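Uncharacterized HTH-type transcriptional regulator YurK (Bacillus subtilis, PDB 2IKK) is uncharacterised but probably binds DNA as a GntR-type transcription regulator, this chain being its C-terminal UTRA domain. Local coordinates at residues P85-F90 with D99-Q104; V107-N112 with P151-L156; D38-S43 with V76-L81. All blocks are in the same frame, centred on the assembly; numbering follows the deposited sequence.

Contact 1. Residues P85-F90 with D99-Q104; sequences PGIDTF and DILKQQ
Two torsions turned alike bring F90 and Q104 together: in each, CG stands anti to its own carbonyl carbon (chi1 -56° in F90, -69° in Q104), and a second bend at chi2 folds the glutamine back over the phenyl ring. The result is a CH-pi contact, with Q104 CG 3.7 Å from the centroid of the F90 ring and nearly above it. Beyond CG, the amide lies stacked over the CE1-CZ side of the ring, its plane tilted 29° from that of the ring, and NE2 of Q104 comes within 3.3 Å of CZ of F90. The opposite face of the ring is met by T89 OG1, which stands over its centre while donating to G86 O (2.7 Å); since T89 N also bonds to that carbonyl, G86 O takes two donors and ties the short 3-10 turn together.

One helical turn back from Q104, I100 works on the root of the phenylalanine, with CD1 3.8 Å from F90 CB and CG2 approaching the ring obliquely. The inner end of the interface is purely aliphatic. I87 reaches into it extended, so that its CD1 lies 3.8 Å from L101 CD2 and its CG1 packs on I100 CG2 at 4.0 Å. Were F90 an alanine, the Q104 chain would probably lose the surface it lies on, its amide would be free to turn, and a gap would open beside I100.

The case illustrates how a graded interface is built, buried aliphatic groups inside and an aromatic with a polar chain at the more exposed end. Y105, touched by I87, F90 and I100, belongs to the same cluster. The arrangement is loop-on-helix packing within the UTRA domain: the 3-10 turn of the connection after strand 71-80 rests against the helix 97-105 to which that connection leads.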
ATOM      1  N   PRO A  85     -11.416 -12.319 -27.958  1.00 26.49           N
ATOM      2  CA  PRO A  85     -12.704 -12.127 -28.613  1.00 25.94           C
ATOM      3  C   PRO A  85     -13.872 -12.932 -27.922  1.00 27.09           C
ATOM      4  O   PRO A  85     -13.670 -14.063 -27.492  1.00 25.61           O
ATOM      5  CB  PRO A  85     -12.424 -12.578 -30.077  1.00 27.75           C
ATOM      6  CG  PRO A  85     -11.236 -13.513 -29.953  1.00 27.36           C
ATOM      7  CD  PRO A  85     -10.394 -12.903 -28.839  1.00 26.40           C
ATOM      8  N   GLY A  86     -15.036 -12.286 -27.756  1.00 26.76           N
ATOM      9  CA  GLY A  86     -16.175 -12.902 -27.098  1.00 27.54           C
ATOM     10  C   GLY A  86     -16.068 -13.125 -25.583  1.00 27.38           C
ATOM     11  O   GLY A  86     -16.863 -13.867 -25.018  1.00 27.35           O
ATOM     12  N   ILE A  87     -15.116 -12.474 -24.916  1.00 25.66           N
ATOM     13  CA  ILE A  87     -14.859 -12.790 -23.468  1.00 25.90           C
ATOM     14  C   ILE A  87     -16.058 -12.346 -22.599  1.00 24.75           C
ATOM     15  O   ILE A  87     -16.387 -12.955 -21.573  1.00 25.21           O
ATOM     16  CB  ILE A  87     -13.524 -12.193 -22.933  1.00 25.48           C
ATOM     17  CG1 ILE A  87     -13.231 -12.732 -21.499  1.00 24.87           C
ATOM     18  CG2 ILE A  87     -13.574 -10.633 -23.034  1.00 26.87           C
ATOM     19  CD1 ILE A  87     -11.710 -12.666 -21.125  1.00 27.28           C
ATOM     20  N   ASP A  88     -16.783 -11.345 -23.040  1.00 25.03           N
ATOM     21  CA  ASP A  88     -18.017 -10.949 -22.333  1.00 26.57           C
ATOM     22  C   ASP A  88     -19.061 -12.075 -22.169  1.00 28.58           C
ATOM     23  O   ASP A  88     -19.920 -12.038 -21.259  1.00 27.77           O
ATOM     24  CB  ASP A  88     -18.692  -9.759 -23.017  1.00 27.20           C
ATOM     25  CG  ASP A  88     -18.911  -9.971 -24.497  1.00 29.24           C
ATOM     26  OD1 ASP A  88     -17.966 -10.372 -25.212  1.00 29.00           O
ATOM     27  OD2 ASP A  88     -20.040  -9.738 -24.959  1.00 35.37           O
ATOM     28  N   THR A  89     -19.035 -13.033 -23.094  1.00 29.07           N
ATOM     29  CA  THR A  89     -20.053 -14.082 -23.104  1.00 29.88           C
ATOM     30  C   THR A  89     -19.832 -15.074 -21.955  1.00 29.82           C
ATOM     31  O   THR A  89     -20.749 -15.840 -21.634  1.00 29.70           O
ATOM     32  CB  THR A  89     -20.140 -14.792 -24.500  1.00 29.92           C
ATOM     33  OG1 THR A  89     -18.966 -15.600 -24.671  1.00 31.49           O
ATOM     34  CG2 THR A  89     -20.231 -13.774 -25.643  1.00 30.73           C
ATOM     35  N   PHE A  90     -18.638 -15.056 -21.335  1.00 26.64           N
ATOM     36  CA  PHE A  90     -18.334 -15.917 -20.194  1.00 25.66           C
ATOM     37  C   PHE A  90     -18.646 -15.302 -18.835  1.00 23.56           C
ATOM     38  O   PHE A  90     -18.515 -15.992 -17.820  1.00 24.30           O
ATOM     39  CB  PHE A  90     -16.857 -16.393 -20.242  1.00 23.50           C
ATOM     40  CG  PHE A  90     -16.511 -17.103 -21.526  1.00 27.91           C
ATOM     41  CD1 PHE A  90     -17.039 -18.400 -21.805  1.00 29.94           C
ATOM     42  CD2 PHE A  90     -15.739 -16.474 -22.488  1.00 29.96           C
ATOM     43  CE1 PHE A  90     -16.765 -19.040 -23.029  1.00 28.44           C
ATOM     44  CE2 PHE A  90     -15.439 -17.104 -23.725  1.00 32.04           C
ATOM     45  CZ  PHE A  90     -16.004 -18.396 -24.001  1.00 28.09           C
ATOM     46  N   ASP A  99      -9.788 -18.245 -14.528  1.00 28.87           N
ATOM     47  CA  ASP A  99     -10.198 -19.514 -15.163  1.00 29.85           C
ATOM     48  C   ASP A  99     -10.614 -19.410 -16.636  1.00 29.15           C
ATOM     49  O   ASP A  99     -10.225 -20.256 -17.449  1.00 30.35           O
ATOM     50  CB  ASP A  99     -11.342 -20.122 -14.346  1.00 31.15           C
ATOM     51  CG  ASP A  99     -10.850 -20.934 -13.187  1.00 36.10           C
ATOM     52  OD1 ASP A  99      -9.604 -20.971 -12.953  1.00 36.88           O
ATOM     53  OD2 ASP A  99     -11.719 -21.547 -12.517  1.00 40.99           O
ATOM     54  N   ILE A 100     -11.359 -18.346 -16.983  1.00 26.74           N
ATOM     55  CA  ILE A 100     -11.817 -18.092 -18.357  1.00 26.17           C
ATOM     56  C   ILE A 100     -10.588 -17.815 -19.205  1.00 25.96           C
ATOM     57  O   ILE A 100     -10.402 -18.419 -20.241  1.00 27.00           O
ATOM     58  CB  ILE A 100     -12.813 -16.874 -18.406  1.00 25.12           C
ATOM     59  CG1 ILE A 100     -14.135 -17.282 -17.742  1.00 25.02           C
ATOM     60  CG2 ILE A 100     -13.060 -16.356 -19.820  1.00 23.60           C
ATOM     61  CD1 ILE A 100     -14.709 -18.704 -18.167  1.00 25.13           C
ATOM     62  N   LEU A 101      -9.710 -16.952 -18.747  1.00 25.33           N
ATOM     63  CA  LEU A 101      -8.524 -16.642 -19.534  1.00 25.76           C
ATOM     64  C   LEU A 101      -7.706 -17.898 -19.806  1.00 26.12           C
ATOM     65  O   LEU A 101      -7.283 -18.137 -20.932  1.00 27.46           O
ATOM     66  CB  LEU A 101      -7.629 -15.621 -18.799  1.00 26.19           C
ATOM     67  CG  LEU A 101      -8.197 -14.172 -18.790  1.00 29.58           C
ATOM     68  CD1 LEU A 101      -7.418 -13.335 -17.714  1.00 33.66           C
ATOM     69  CD2 LEU A 101      -8.123 -13.513 -20.100  1.00 27.17           C
ATOM     70  N   LYS A 102      -7.491 -18.690 -18.775  1.00 28.08           N
ATOM     71  CA  LYS A 102      -6.762 -19.951 -18.882  1.00 28.77           C
ATOM     72  C   LYS A 102      -7.414 -20.992 -19.792  1.00 30.49           C
ATOM     73  O   LYS A 102      -6.776 -21.478 -20.767  1.00 29.81           O
ATOM     74  CB  LYS A 102      -6.491 -20.498 -17.509  1.00 29.79           C
ATOM     75  CG  LYS A 102      -5.560 -21.703 -17.547  1.00 32.67           C
ATOM     76  CD  LYS A 102      -4.714 -21.697 -16.343  1.00 38.27           C
ATOM     77  CE  LYS A 102      -3.884 -22.965 -16.293  1.00 40.50           C
ATOM     78  NZ  LYS A 102      -3.689 -23.325 -14.859  1.00 46.56           N
ATOM     79  N   GLN A 103      -8.676 -21.339 -19.512  1.00 28.99           N
ATOM     80  CA  GLN A 103      -9.321 -22.373 -20.363  1.00 31.18           C
ATOM     81  C   GLN A 103      -9.754 -21.907 -21.759  1.00 30.40           C
ATOM     82  O   GLN A 103      -9.624 -22.645 -22.756  1.00 29.85           O
ATOM     83  CB  GLN A 103     -10.469 -23.095 -19.594  1.00 30.90           C
ATOM     84  CG  GLN A 103     -10.171 -24.516 -19.063  1.00 35.42           C
ATOM     85  CD  GLN A 103      -8.680 -24.799 -18.727  1.00 41.16           C
ATOM     86  OE1 GLN A 103      -7.987 -25.555 -19.440  1.00 44.88           O
ATOM     87  NE2 GLN A 103      -8.190 -24.184 -17.668  1.00 38.18           N
ATOM     88  N   GLN A 104     -10.254 -20.682 -21.882  1.00 28.14           N
ATOM     89  CA  GLN A 104     -10.793 -20.267 -23.149  1.00 29.46           C
ATOM     90  C   GLN A 104      -9.697 -19.720 -24.051  1.00 30.52           C
ATOM     91  O   GLN A 104      -9.768 -19.890 -25.286  1.00 30.94           O
ATOM     92  CB  GLN A 104     -11.901 -19.207 -22.982  1.00 28.49           C
ATOM     93  CG  GLN A 104     -13.193 -19.784 -22.324  1.00 30.77           C
ATOM     94  CD  GLN A 104     -13.751 -21.026 -23.047  1.00 34.85           C
ATOM     95  OE1 GLN A 104     -14.112 -22.002 -22.412  1.00 37.88           O
ATOM     96  NE2 GLN A 104     -13.864 -20.945 -24.352  1.00 36.10           N
TER

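Contact 2. Residues V107-N112 with P151-L156; sequences VVPTHN and PIYCSL
The apolar contacts converge on I152, whose CD1 is met by V107 and P109 together. Its CG1 lies between the backbone N and the carbonyl carbon (chi1 51°), and from there the extended ethyl arm carries CD1 to 3.9 Å from V107 CG1 and 4.0 Å from P109 CB. V107 and I152 run past one another in opposite directions, whereas the proline ring meets the isoleucine at about a right angle. A looser touch follows one residue on: P109 CG approaches Y153 CE2 obliquely at 4.5 Å. F84, against which both V107 and I152 pack, adds an aromatic group to this patch.

In the six-stranded antiparallel sheet of the UTRA domain, strands 111-120 and 150-160 are not neighbours; strand 136-146 runs between them. This explains the absence of any backbone bond across the contact: T110 and H111 pair instead with F145, both facing that single residue in a classic beta bulge, while I152 and Y153 bond to A144 from the other side of the intervening strand.

Polar bonds are made within or around the two segments. T110 OG1 and H111 ND1 lie 2.9 Å apart in a hydrogen bond whose donor may be either, and H111 NE2 is bonded to OD1 of D149; with a partner at each ring nitrogen, the imidazole is probably restrained from turning.

Aromatic rings meet on both segments. The H111 ring meets that of F145 with nearly parallel planes, and the Y153 ring meets that of H98, on helix 97-105, at about 90°. Farther along, N112 packs on S170 of the second subunit.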
ATOM      1  N   VAL A 107      -4.318 -18.300 -21.665  1.00 30.63           N
ATOM      2  CA  VAL A 107      -3.507 -17.222 -21.139  1.00 30.63           C
ATOM      3  C   VAL A 107      -3.453 -17.298 -19.622  1.00 30.45           C
ATOM      4  O   VAL A 107      -4.483 -17.469 -18.919  1.00 29.97           O
ATOM      5  CB  VAL A 107      -4.035 -15.811 -21.664  1.00 29.73           C
ATOM      6  CG1 VAL A 107      -3.465 -14.636 -20.864  1.00 30.81           C
ATOM      7  CG2 VAL A 107      -3.734 -15.636 -23.194  1.00 33.53           C
ATOM      8  N   VAL A 108      -2.236 -17.177 -19.101  1.00 30.58           N
ATOM      9  CA  VAL A 108      -2.005 -17.077 -17.649  1.00 31.93           C
ATOM     10  C   VAL A 108      -1.133 -15.838 -17.383  1.00 31.50           C
ATOM     11  O   VAL A 108      -0.078 -15.689 -18.055  1.00 31.33           O
ATOM     12  CB  VAL A 108      -1.301 -18.407 -17.125  1.00 32.61           C
ATOM     13  CG1 VAL A 108      -0.812 -18.250 -15.783  1.00 35.08           C
ATOM     14  CG2 VAL A 108      -2.364 -19.546 -17.117  1.00 35.06           C
ATOM     15  N   PRO A 109      -1.536 -14.951 -16.410  1.00 30.33           N
ATOM     16  CA  PRO A 109      -0.656 -13.842 -16.072  1.00 30.04           C
ATOM     17  C   PRO A 109       0.636 -14.328 -15.424  1.00 29.70           C
ATOM     18  O   PRO A 109       0.642 -15.310 -14.661  1.00 32.33           O
ATOM     19  CB  PRO A 109      -1.514 -12.911 -15.134  1.00 29.80           C
ATOM     20  CG  PRO A 109      -2.796 -13.555 -14.923  1.00 31.80           C
ATOM     21  CD  PRO A 109      -2.823 -14.907 -15.687  1.00 30.13           C
ATOM     22  N   THR A 110       1.732 -13.674 -15.749  1.00 29.10           N
ATOM     23  CA  THR A 110       3.047 -14.006 -15.244  1.00 28.84           C
ATOM     24  C   THR A 110       3.522 -12.960 -14.232  1.00 28.77           C
ATOM     25  O   THR A 110       4.451 -13.205 -13.494  1.00 25.96           O
ATOM     26  CB  THR A 110       4.067 -14.053 -16.413  1.00 29.83           C
ATOM     27  OG1 THR A 110       4.042 -12.827 -17.164  1.00 28.52           O
ATOM     28  CG2 THR A 110       3.686 -15.220 -17.377  1.00 31.22           C
ATOM     29  N   HIS A 111       2.889 -11.765 -14.267  1.00 26.98           N
ATOM     30  CA  HIS A 111       3.252 -10.671 -13.350  1.00 25.50           C
ATOM     31  C   HIS A 111       2.267  -9.522 -13.513  1.00 26.02           C
ATOM     32  O   HIS A 111       1.477  -9.463 -14.477  1.00 22.26           O
ATOM     33  CB  HIS A 111       4.680 -10.138 -13.544  1.00 25.43           C
ATOM     34  CG  HIS A 111       4.942  -9.546 -14.897  1.00 24.03           C
ATOM     35  ND1 HIS A 111       5.061 -10.311 -16.024  1.00 26.10           N
ATOM     36  CD2 HIS A 111       5.116  -8.267 -15.291  1.00 25.06           C
ATOM     37  CE1 HIS A 111       5.316  -9.533 -17.059  1.00 27.97           C
ATOM     38  NE2 HIS A 111       5.370  -8.286 -16.629  1.00 28.52           N
ATOM     39  N   ASN A 112       2.367  -8.599 -12.567  1.00 26.38           N
ATOM     40  CA  ASN A 112       1.491  -7.401 -12.552  1.00 28.07           C
ATOM     41  C   ASN A 112       2.185  -6.207 -11.936  1.00 27.46           C
ATOM     42  O   ASN A 112       3.183  -6.355 -11.198  1.00 29.87           O
ATOM     43  CB  ASN A 112       0.113  -7.686 -11.943  1.00 28.18           C
ATOM     44  CG  ASN A 112       0.160  -8.020 -10.475  1.00 32.27           C
ATOM     45  OD1 ASN A 112       0.529  -7.190  -9.639  1.00 36.93           O
ATOM     46  ND2 ASN A 112      -0.243  -9.227 -10.148  1.00 32.74           N
ATOM     47  N   PRO A 151       0.598  -6.743 -21.936  1.00 24.06           N
ATOM     48  CA  PRO A 151      -0.561  -6.455 -21.025  1.00 23.74           C
ATOM     49  C   PRO A 151      -1.832  -7.231 -21.481  1.00 24.03           C
ATOM     50  O   PRO A 151      -2.120  -7.303 -22.690  1.00 24.52           O
ATOM     51  CB  PRO A 151      -0.729  -4.902 -21.121  1.00 24.75           C
ATOM     52  CG  PRO A 151      -0.147  -4.556 -22.437  1.00 25.29           C
ATOM     53  CD  PRO A 151       1.037  -5.503 -22.634  1.00 24.63           C
ATOM     54  N   ILE A 152      -2.591  -7.766 -20.518  1.00 22.71           N
ATOM     55  CA  ILE A 152      -3.764  -8.590 -20.788  1.00 23.24           C
ATOM     56  C   ILE A 152      -5.069  -8.041 -20.227  1.00 23.35           C
ATOM     57  O   ILE A 152      -6.112  -8.221 -20.851  1.00 23.32           O
ATOM     58  CB  ILE A 152      -3.631 -10.045 -20.376  1.00 23.38           C
ATOM     59  CG1 ILE A 152      -3.141 -10.211 -18.907  1.00 23.74           C
ATOM     60  CG2 ILE A 152      -2.645 -10.763 -21.408  1.00 26.20           C
ATOM     61  CD1 ILE A 152      -3.382 -11.663 -18.394  1.00 24.97           C
ATOM     62  N   TYR A 153      -4.991  -7.374 -19.089  1.00 21.03           N
ATOM     63  CA  TYR A 153      -6.155  -6.656 -18.594  1.00 19.99           C
ATOM     64  C   TYR A 153      -5.738  -5.604 -17.567  1.00 18.88           C
ATOM     65  O   TYR A 153      -4.575  -5.597 -17.051  1.00 18.54           O
ATOM     66  CB  TYR A 153      -7.171  -7.620 -18.020  1.00 20.28           C
ATOM     67  CG  TYR A 153      -6.683  -8.356 -16.753  1.00 21.35           C
ATOM     68  CD1 TYR A 153      -6.767  -7.763 -15.511  1.00 24.49           C
ATOM     69  CD2 TYR A 153      -6.222  -9.689 -16.816  1.00 24.35           C
ATOM     70  CE1 TYR A 153      -6.360  -8.416 -14.334  1.00 26.53           C
ATOM     71  CE2 TYR A 153      -5.849 -10.375 -15.681  1.00 22.69           C
ATOM     72  CZ  TYR A 153      -5.863  -9.707 -14.417  1.00 23.60           C
ATOM     73  OH  TYR A 153      -5.460 -10.293 -13.246  1.00 28.64           O
ATOM     74  N   CYS A 154      -6.636  -4.654 -17.273  1.00 19.85           N
ATOM     75  CA  CYS A 154      -6.255  -3.726 -16.206  1.00 19.22           C
ATOM     76  C   CYS A 154      -7.413  -3.568 -15.247  1.00 20.73           C
ATOM     77  O   CYS A 154      -8.547  -3.696 -15.683  1.00 20.88           O
ATOM     78  CB  CYS A 154      -5.775  -2.396 -16.796  1.00 20.61           C
ATOM     79  SG  CYS A 154      -6.909  -1.539 -17.916  1.00 24.80           S
ATOM     80  N   SER A 155      -7.150  -3.249 -13.977  1.00 19.52           N
ATOM     81  CA  SER A 155      -8.224  -3.282 -12.977  1.00 21.04           C
ATOM     82  C   SER A 155      -8.028  -2.060 -12.118  1.00 21.43           C
ATOM     83  O   SER A 155      -6.906  -1.609 -11.900  1.00 23.72           O
ATOM     84  CB  SER A 155      -8.108  -4.583 -12.133  1.00 21.73           C
ATOM     85  OG  SER A 155      -8.399  -5.895 -12.766  1.00 22.26           O
ATOM     86  N   LEU A 156      -9.115  -1.511 -11.609  1.00 20.94           N
ATOM     87  CA  LEU A 156      -9.025  -0.468 -10.593  1.00 22.79           C
ATOM     88  C   LEU A 156      -9.922  -1.022  -9.497  1.00 22.83           C
ATOM     89  O   LEU A 156     -11.053  -1.428  -9.773  1.00 23.42           O
ATOM     90  CB  LEU A 156      -9.609   0.771 -11.128  1.00 24.11           C
ATOM     91  CG  LEU A 156      -8.889   2.103 -11.058  1.00 31.99           C
ATOM     92  CD1 LEU A 156      -7.432   2.123 -11.589  1.00 29.14           C
ATOM     93  CD2 LEU A 156      -9.810   3.095 -11.805  1.00 34.35           C
TER

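Contact 3. Residues D38-S43 with V76-L81; sequences DIIPAS and VTHYPL
Next in the chain to H78, whose ring meets I40 across the contact, but turned to the other face of the sheet, T77 has its hydroxyl OG1 gripped from two places, by OE2 of E75 and by OG of S155. The setting is the antiparallel sheet of the UTRA domain, in which strand 57-66 runs between strands 33-41 and 71-80. The two segments are therefore second neighbours, with no hydrogen bond from one to the other, and they touch only where side chains reach past the middle strand; even the nearest CA atoms, those of I39 and L81, are 8.5 Å apart.

The principle at work is that successive residues of a strand serve its two faces. I40 lies on the side shared with helix 44-50. Its CD1 comes up to the edge of the H78 imidazole, close to the ring plane and 4.3 Å from NE2. That nitrogen has its polar partner elsewhere: NE2 is hydrogen-bonded to OE2 of E60, on the middle strand, which probably fixes how the ring is turned and satisfies a buried polar atom. I46 of the helix also packs on H78, and the same helix is capped at its start by S43 OG, bonded to I46 N.

I39 lies on the other face, where V59 and D88 border the cluster. The L81 side chain crosses it at about a right angle. Both side-chain torsions of L81 are off the staggered positions (chi1 -104°, chi2 -29°), and CD2 is the methyl that meets the isoleucine. On the I39 side, with CG2 anti to the backbone N and CG1 anti to the carbonyl carbon, both branches come close to that one methyl: L81 CD2 is 3.6 Å from I39 CG2 and 3.8 Å from I39 CG1.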
ATOM      1  N   ASP A  38     -20.260  -4.172 -20.044  1.00 29.89           N
ATOM      2  CA  ASP A  38     -20.642  -3.460 -21.234  1.00 29.09           C
ATOM      3  C   ASP A  38     -19.427  -3.500 -22.105  1.00 27.50           C
ATOM      4  O   ASP A  38     -18.322  -3.491 -21.565  1.00 27.73           O
ATOM      5  CB  ASP A  38     -20.917  -2.000 -20.930  1.00 30.17           C
ATOM      6  CG  ASP A  38     -22.345  -1.691 -20.987  1.00 37.32           C
ATOM      7  OD1 ASP A  38     -23.011  -1.954 -19.972  1.00 39.53           O
ATOM      8  OD2 ASP A  38     -22.805  -1.239 -22.066  1.00 46.18           O
ATOM      9  N   ILE A  39     -19.660  -3.506 -23.413  1.00 27.24           N
ATOM     10  CA  ILE A  39     -18.586  -3.313 -24.395  1.00 26.70           C
ATOM     11  C   ILE A  39     -18.522  -1.856 -24.731  1.00 27.51           C
ATOM     12  O   ILE A  39     -19.544  -1.223 -25.176  1.00 25.36           O
ATOM     13  CB  ILE A  39     -18.775  -4.193 -25.620  1.00 27.76           C
ATOM     14  CG1 ILE A  39     -18.628  -5.626 -25.194  1.00 27.86           C
ATOM     15  CG2 ILE A  39     -17.693  -3.842 -26.657  1.00 28.61           C
ATOM     16  CD1 ILE A  39     -19.141  -6.638 -26.263  1.00 31.68           C
ATOM     17  N   ILE A  40     -17.364  -1.250 -24.493  1.00 25.35           N
ATOM     18  CA  ILE A  40     -17.217   0.186 -24.732  1.00 25.31           C
ATOM     19  C   ILE A  40     -15.911   0.504 -25.451  1.00 26.07           C
ATOM     20  O   ILE A  40     -14.969  -0.306 -25.394  1.00 24.06           O
ATOM     21  CB  ILE A  40     -17.230   1.014 -23.388  1.00 25.29           C
ATOM     22  CG1 ILE A  40     -15.965   0.707 -22.540  1.00 27.30           C
ATOM     23  CG2 ILE A  40     -18.532   0.724 -22.548  1.00 28.56           C
ATOM     24  CD1 ILE A  40     -15.773   1.609 -21.259  1.00 25.82           C
ATOM     25  N   PRO A  41     -15.818   1.705 -26.054  1.00 26.58           N
ATOM     26  CA  PRO A  41     -14.523   2.122 -26.583  1.00 26.45           C
ATOM     27  C   PRO A  41     -13.503   2.393 -25.445  1.00 27.15           C
ATOM     28  O   PRO A  41     -13.862   3.001 -24.431  1.00 23.64           O
ATOM     29  CB  PRO A  41     -14.824   3.407 -27.399  1.00 25.70           C
ATOM     30  CG  PRO A  41     -16.376   3.509 -27.476  1.00 29.46           C
ATOM     31  CD  PRO A  41     -16.887   2.718 -26.276  1.00 27.72           C
ATOM     32  N   ALA A  42     -12.256   1.953 -25.628  1.00 25.24           N
ATOM     33  CA  ALA A  42     -11.178   2.261 -24.667  1.00 25.62           C
ATOM     34  C   ALA A  42     -10.880   3.757 -24.542  1.00 26.27           C
ATOM     35  O   ALA A  42     -10.683   4.443 -25.545  1.00 25.41           O
ATOM     36  CB  ALA A  42      -9.864   1.418 -25.010  1.00 25.20           C
ATOM     37  N   SER A  43     -10.901   4.255 -23.312  1.00 24.44           N
ATOM     38  CA  SER A  43     -10.454   5.621 -23.027  1.00 26.44           C
ATOM     39  C   SER A  43      -8.967   5.749 -23.271  1.00 27.88           C
ATOM     40  O   SER A  43      -8.264   4.712 -23.447  1.00 26.11           O
ATOM     41  CB  SER A  43     -10.759   5.957 -21.570  1.00 27.31           C
ATOM     42  OG  SER A  43     -10.026   5.122 -20.667  1.00 29.06           O
ATOM     43  N   VAL A  76     -13.325  -2.370 -11.161  1.00 20.73           N
ATOM     44  CA  VAL A  76     -13.731  -2.110 -12.558  1.00 19.72           C
ATOM     45  C   VAL A  76     -12.501  -2.647 -13.351  1.00 20.04           C
ATOM     46  O   VAL A  76     -11.435  -2.103 -13.180  1.00 18.00           O
ATOM     47  CB  VAL A  76     -13.917  -0.634 -12.881  1.00 21.11           C
ATOM     48  CG1 VAL A  76     -14.257  -0.421 -14.377  1.00 23.05           C
ATOM     49  CG2 VAL A  76     -15.026  -0.005 -11.935  1.00 21.45           C
ATOM     50  N   THR A  77     -12.700  -3.676 -14.185  1.00 20.00           N
ATOM     51  CA  THR A  77     -11.590  -4.255 -14.982  1.00 21.54           C
ATOM     52  C   THR A  77     -11.922  -4.176 -16.479  1.00 20.55           C
ATOM     53  O   THR A  77     -13.123  -4.346 -16.855  1.00 22.78           O
ATOM     54  CB  THR A  77     -11.428  -5.673 -14.493  1.00 23.72           C
ATOM     55  OG1 THR A  77     -10.980  -5.642 -13.106  1.00 26.22           O
ATOM     56  CG2 THR A  77     -10.503  -6.554 -15.376  1.00 24.63           C
ATOM     57  N   HIS A  78     -10.896  -3.955 -17.300  1.00 18.81           N
ATOM     58  CA  HIS A  78     -11.141  -3.813 -18.754  1.00 21.69           C
ATOM     59  C   HIS A  78     -10.323  -4.890 -19.435  1.00 20.38           C
ATOM     60  O   HIS A  78      -9.161  -5.061 -19.117  1.00 18.57           O
ATOM     61  CB  HIS A  78     -10.658  -2.458 -19.288  1.00 21.77           C
ATOM     62  CG  HIS A  78     -11.479  -1.307 -18.765  1.00 25.28           C
ATOM     63  ND1 HIS A  78     -11.275  -0.776 -17.509  1.00 26.43           N
ATOM     64  CD2 HIS A  78     -12.559  -0.668 -19.277  1.00 28.06           C
ATOM     65  CE1 HIS A  78     -12.160   0.195 -17.284  1.00 25.59           C
ATOM     66  NE2 HIS A  78     -12.942   0.298 -18.354  1.00 24.48           N
ATOM     67  N   TYR A  79     -10.995  -5.597 -20.348  1.00 21.56           N
ATOM     68  CA  TYR A  79     -10.385  -6.668 -21.139  1.00 22.74           C
ATOM     69  C   TYR A  79     -10.462  -6.249 -22.591  1.00 21.47           C
ATOM     70  O   TYR A  79     -11.499  -5.935 -23.064  1.00 21.34           O
ATOM     71  CB  TYR A  79     -11.169  -8.017 -20.992  1.00 22.56           C
ATOM     72  CG  TYR A  79     -11.185  -8.562 -19.606  1.00 23.58           C
ATOM     73  CD1 TYR A  79     -10.114  -9.288 -19.085  1.00 21.94           C
ATOM     74  CD2 TYR A  79     -12.282  -8.281 -18.761  1.00 23.78           C
ATOM     75  CE1 TYR A  79     -10.183  -9.816 -17.761  1.00 24.84           C
ATOM     76  CE2 TYR A  79     -12.342  -8.777 -17.475  1.00 24.72           C
ATOM     77  CZ  TYR A  79     -11.273  -9.489 -16.976  1.00 23.29           C
ATOM     78  OH  TYR A  79     -11.329  -9.950 -15.697  1.00 26.72           O
ATOM     79  N   PRO A  80      -9.354  -6.307 -23.294  1.00 22.20           N
ATOM     80  CA  PRO A  80      -9.392  -5.930 -24.698  1.00 23.42           C
ATOM     81  C   PRO A  80     -10.037  -7.052 -25.528  1.00 22.83           C
ATOM     82  O   PRO A  80      -9.541  -8.144 -25.537  1.00 21.85           O
ATOM     83  CB  PRO A  80      -7.952  -5.765 -25.057  1.00 22.02           C
ATOM     84  CG  PRO A  80      -7.164  -6.555 -23.979  1.00 26.01           C
ATOM     85  CD  PRO A  80      -8.039  -6.639 -22.777  1.00 21.07           C
ATOM     86  N   LEU A  81     -11.077  -6.702 -26.274  1.00 22.92           N
ATOM     87  CA  LEU A  81     -11.822  -7.689 -27.045  1.00 24.03           C
ATOM     88  C   LEU A  81     -11.017  -8.204 -28.242  1.00 24.03           C
ATOM     89  O   LEU A  81     -11.232  -9.327 -28.726  1.00 24.10           O
ATOM     90  CB  LEU A  81     -13.108  -7.098 -27.583  1.00 23.71           C
ATOM     91  CG  LEU A  81     -14.495  -7.393 -26.997  1.00 31.37           C
ATOM     92  CD1 LEU A  81     -14.718  -8.811 -26.306  1.00 22.54           C
ATOM     93  CD2 LEU A  81     -15.041  -6.185 -26.151  1.00 35.50           C
TER

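How the contacts relate
All three contacts are partly buried. Contact 1 lies farthest out, about 16 Å between its centre and that of the chain, against 10 and 11 Å for contacts 2 and 3; contacts 1 and 3 each include an exposed residue (Q104, I39), contact 2 none. Contacts 2 and 3 each skip a strand of one sheet, made by side chains reaching past it, aliphatic but for Y153 and H78; they join through a probable hydrogen bond, L156 O to V76 N at 2.8 Å. Contact 1 instead sets a turn on a helix, with a ring-amide stack at its outer end. Its L101 O probably hydrogen-bonds V107 N of contact 2 (3.1 Å), and I87 packs on L81 of contact 3.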